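Local atomic coordinates of female germline-specific tumor suppressor gld-1 (Caenorhabditis elegans, PDB entry 3K6T), a protein that binds UACUCAU-type consensus sequences in messenger RNAs as a homodimer and regulates their translation, for example repressing that of glp-1 in the embryo. Residues 11-16 and 39-44. Residues are numbered along the deposited sequence; the frame is centred on the assembly and turned at random.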
loop_
_atom_site.group_PDB
_atom_site.type_symbol
_atom_site.label_atom_id
_atom_site.label_comp_id
_atom_site.label_asym_id
_atom_site.label_seq_id
_atom_site.Cartn_x
_atom_site.Cartn_y
_atom_site.Cartn_z
ATOM N N ALA A 11 5.619 -12.091 3.821
ATOM C CA ALA A 11 4.766 -12.845 4.724
ATOM C C ALA A 11 3.867 -11.913 5.535
ATOM O O ALA A 11 2.677 -12.171 5.692
ATOM C CB ALA A 11 5.612 -13.711 5.647
ATOM N N ASP A 12 4.439 -10.830 6.052
ATOM C CA ASP A 12 3.661 -9.865 6.827
ATOM C C ASP A 12 2.551 -9.241 5.981
ATOM O O ASP A 12 1.417 -9.102 6.437
ATOM C CB ASP A 12 4.564 -8.774 7.413
ATOM C CG ASP A 12 5.402 -9.272 8.585
ATOM O OD1 ASP A 12 5.022 -10.293 9.198
ATOM O OD2 ASP A 12 6.437 -8.642 8.895
ATOM N N LEU A 13 2.876 -8.874 4.745
ATOM C CA LEU A 13 1.885 -8.254 3.861
ATOM C C LEU A 13 0.753 -9.221 3.569
ATOM O O LEU A 13 -0.425 -8.859 3.604
ATOM C CB LEU A 13 2.530 -7.817 2.542
ATOM C CG LEU A 13 3.661 -6.794 2.610
ATOM C CD1 LEU A 13 4.269 -6.647 1.225
ATOM C CD2 LEU A 13 3.172 -5.447 3.138
ATOM N N VAL A 14 1.118 -10.462 3.274
ATOM C CA VAL A 14 0.129 -11.482 2.963
ATOM C C VAL A 14 -0.768 -11.749 4.163
ATOM O O VAL A 14 -1.977 -11.914 4.017
ATOM C CB VAL A 14 0.795 -12.800 2.489
ATOM C CG1 VAL A 14 -0.237 -13.909 2.382
ATOM C CG2 VAL A 14 1.512 -12.587 1.147
ATOM N N LYS A 15 -0.185 -11.798 5.353
ATOM C CA LYS A 15 -1.002 -11.946 6.552
ATOM C C LYS A 15 -1.975 -10.769 6.707
ATOM O O LYS A 15 -3.129 -10.959 7.089
ATOM C CB LYS A 15 -0.128 -12.079 7.804
ATOM C CG LYS A 15 -0.856 -12.682 8.993
ATOM C CD LYS A 15 -0.193 -12.319 10.319
ATOM C CE LYS A 15 -1.030 -12.793 11.507
ATOM N NZ LYS A 15 -0.598 -12.180 12.799
ATOM N N GLU A 16 -1.512 -9.553 6.418
ATOM C CA GLU A 16 -2.381 -8.375 6.539
ATOM C C GLU A 16 -3.503 -8.436 5.505
ATOM O O GLU A 16 -4.640 -8.064 5.790
ATOM C CB GLU A 16 -1.580 -7.068 6.417
ATOM C CG GLU A 16 -0.683 -6.801 7.628
ATOM C CD GLU A 16 -0.076 -5.409 7.650
ATOM O OE1 GLU A 16 -0.625 -4.494 6.996
ATOM O OE2 GLU A 16 0.952 -5.231 8.338
ATOM N N GLY A 39 2.939 -7.314 -5.087
ATOM C CA GLY A 39 3.469 -7.480 -6.431
ATOM C C GLY A 39 4.899 -6.991 -6.568
ATOM O O GLY A 39 5.750 -7.693 -7.104
ATOM N N ARG A 40 5.169 -5.793 -6.063
ATOM C CA ARG A 40 6.507 -5.216 -6.132
ATOM C C ARG A 40 7.546 -6.047 -5.366
ATOM O O ARG A 40 8.675 -6.212 -5.819
ATOM C CB ARG A 40 6.503 -3.784 -5.601
ATOM C CG ARG A 40 7.881 -3.122 -5.651
ATOM C CD ARG A 40 7.904 -1.804 -4.879
ATOM N NE ARG A 40 7.879 -2.002 -3.429
ATOM C CZ ARG A 40 8.937 -2.357 -2.705
ATOM N NH1 ARG A 40 10.111 -2.566 -3.290
ATOM N NH2 ARG A 40 8.819 -2.511 -1.392
ATOM N N VAL A 41 7.161 -6.540 -4.194
ATOM C CA VAL A 41 8.047 -7.360 -3.376
ATOM C C VAL A 41 8.338 -8.722 -4.032
ATOM O O VAL A 41 9.470 -9.191 -4.016
ATOM C CB VAL A 41 7.465 -7.576 -1.961
ATOM C CG1 VAL A 41 8.332 -8.561 -1.167
ATOM C CG2 VAL A 41 7.380 -6.258 -1.230
ATOM N N ARG A 42 7.316 -9.355 -4.594
ATOM C CA ARG A 42 7.520 -10.611 -5.310
ATOM C C ARG A 42 8.467 -10.411 -6.494
ATOM O O ARG A 42 9.358 -11.220 -6.731
ATOM C CB ARG A 42 6.191 -11.180 -5.807
ATOM C CG ARG A 42 5.266 -11.693 -4.713
ATOM C CD ARG A 42 4.144 -12.515 -5.337
ATOM N NE ARG A 42 3.004 -12.711 -4.445
ATOM C CZ ARG A 42 2.900 -13.703 -3.567
ATOM N NH1 ARG A 42 3.879 -14.593 -3.446
ATOM N NH2 ARG A 42 1.815 -13.802 -2.807
ATOM N N VAL A 43 8.265 -9.329 -7.234
ATOM C CA VAL A 43 9.127 -9.027 -8.375
ATOM C C VAL A 43 10.562 -8.792 -7.913
ATOM O O VAL A 43 11.510 -9.316 -8.509
ATOM C CB VAL A 43 8.618 -7.809 -9.182
ATOM C CG1 VAL A 43 9.688 -7.325 -10.165
ATOM C CG2 VAL A 43 7.343 -8.163 -9.914
ATOM N N ALA A 44 10.718 -8.019 -6.840
ATOM C CA ALA A 44 12.042 -7.741 -6.286
ATOM C C ALA A 44 12.748 -9.015 -5.825
ATOM O O ALA A 44 13.946 -9.183 -6.049
ATOM C CB ALA A 44 11.950 -6.735 -5.133
#
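Leu13 and Val41 meet methyl to methyl where the two helices of the Qua1 hairpin face each other, CD1 of Leu13 lying 4.0 Å from CG2 of Val41. The two side chains run at a slant to one another, and both are buried. In Val41 it is the branch beside the backbone N, anti to the carbonyl carbon, that does the touching; chi1 of 174° sets CG1 anti to the backbone N and leaves CG2 nearer Leu13. At the more exposed side of the contact, CG2 of Val14 comes to 4.1 Å from NH2 of Arg42, approaching the guanidinium obliquely. Here the side chains cross at about a right angle: the arginine, extended from CG to NE, reaches back along its helix to bring NH2 beside the valine methyl. No hydrogen bond joins the two segments, whose closest CA atoms, those of Leu13 and Val41, are 9.5 Å apart.

Further partners surround the pair. Leu13 also rests on Leu34 and Ile38 of helix 28-49, and Val41 on Tyr9 and Leu10 of helix 7-20. On the same helix as Leu13, Glu16 turns to the second subunit, where its carboxylate oxygens accept hydrogen bonds from the backbone N of Asn29 and Val30. Small, non-directional packing thus contributes to the pairing of helices 7-20 and 28-49 in this STAR-family domain, while Glu16 adds directional bonds to an otherwise largely hydrophobic dimer interface.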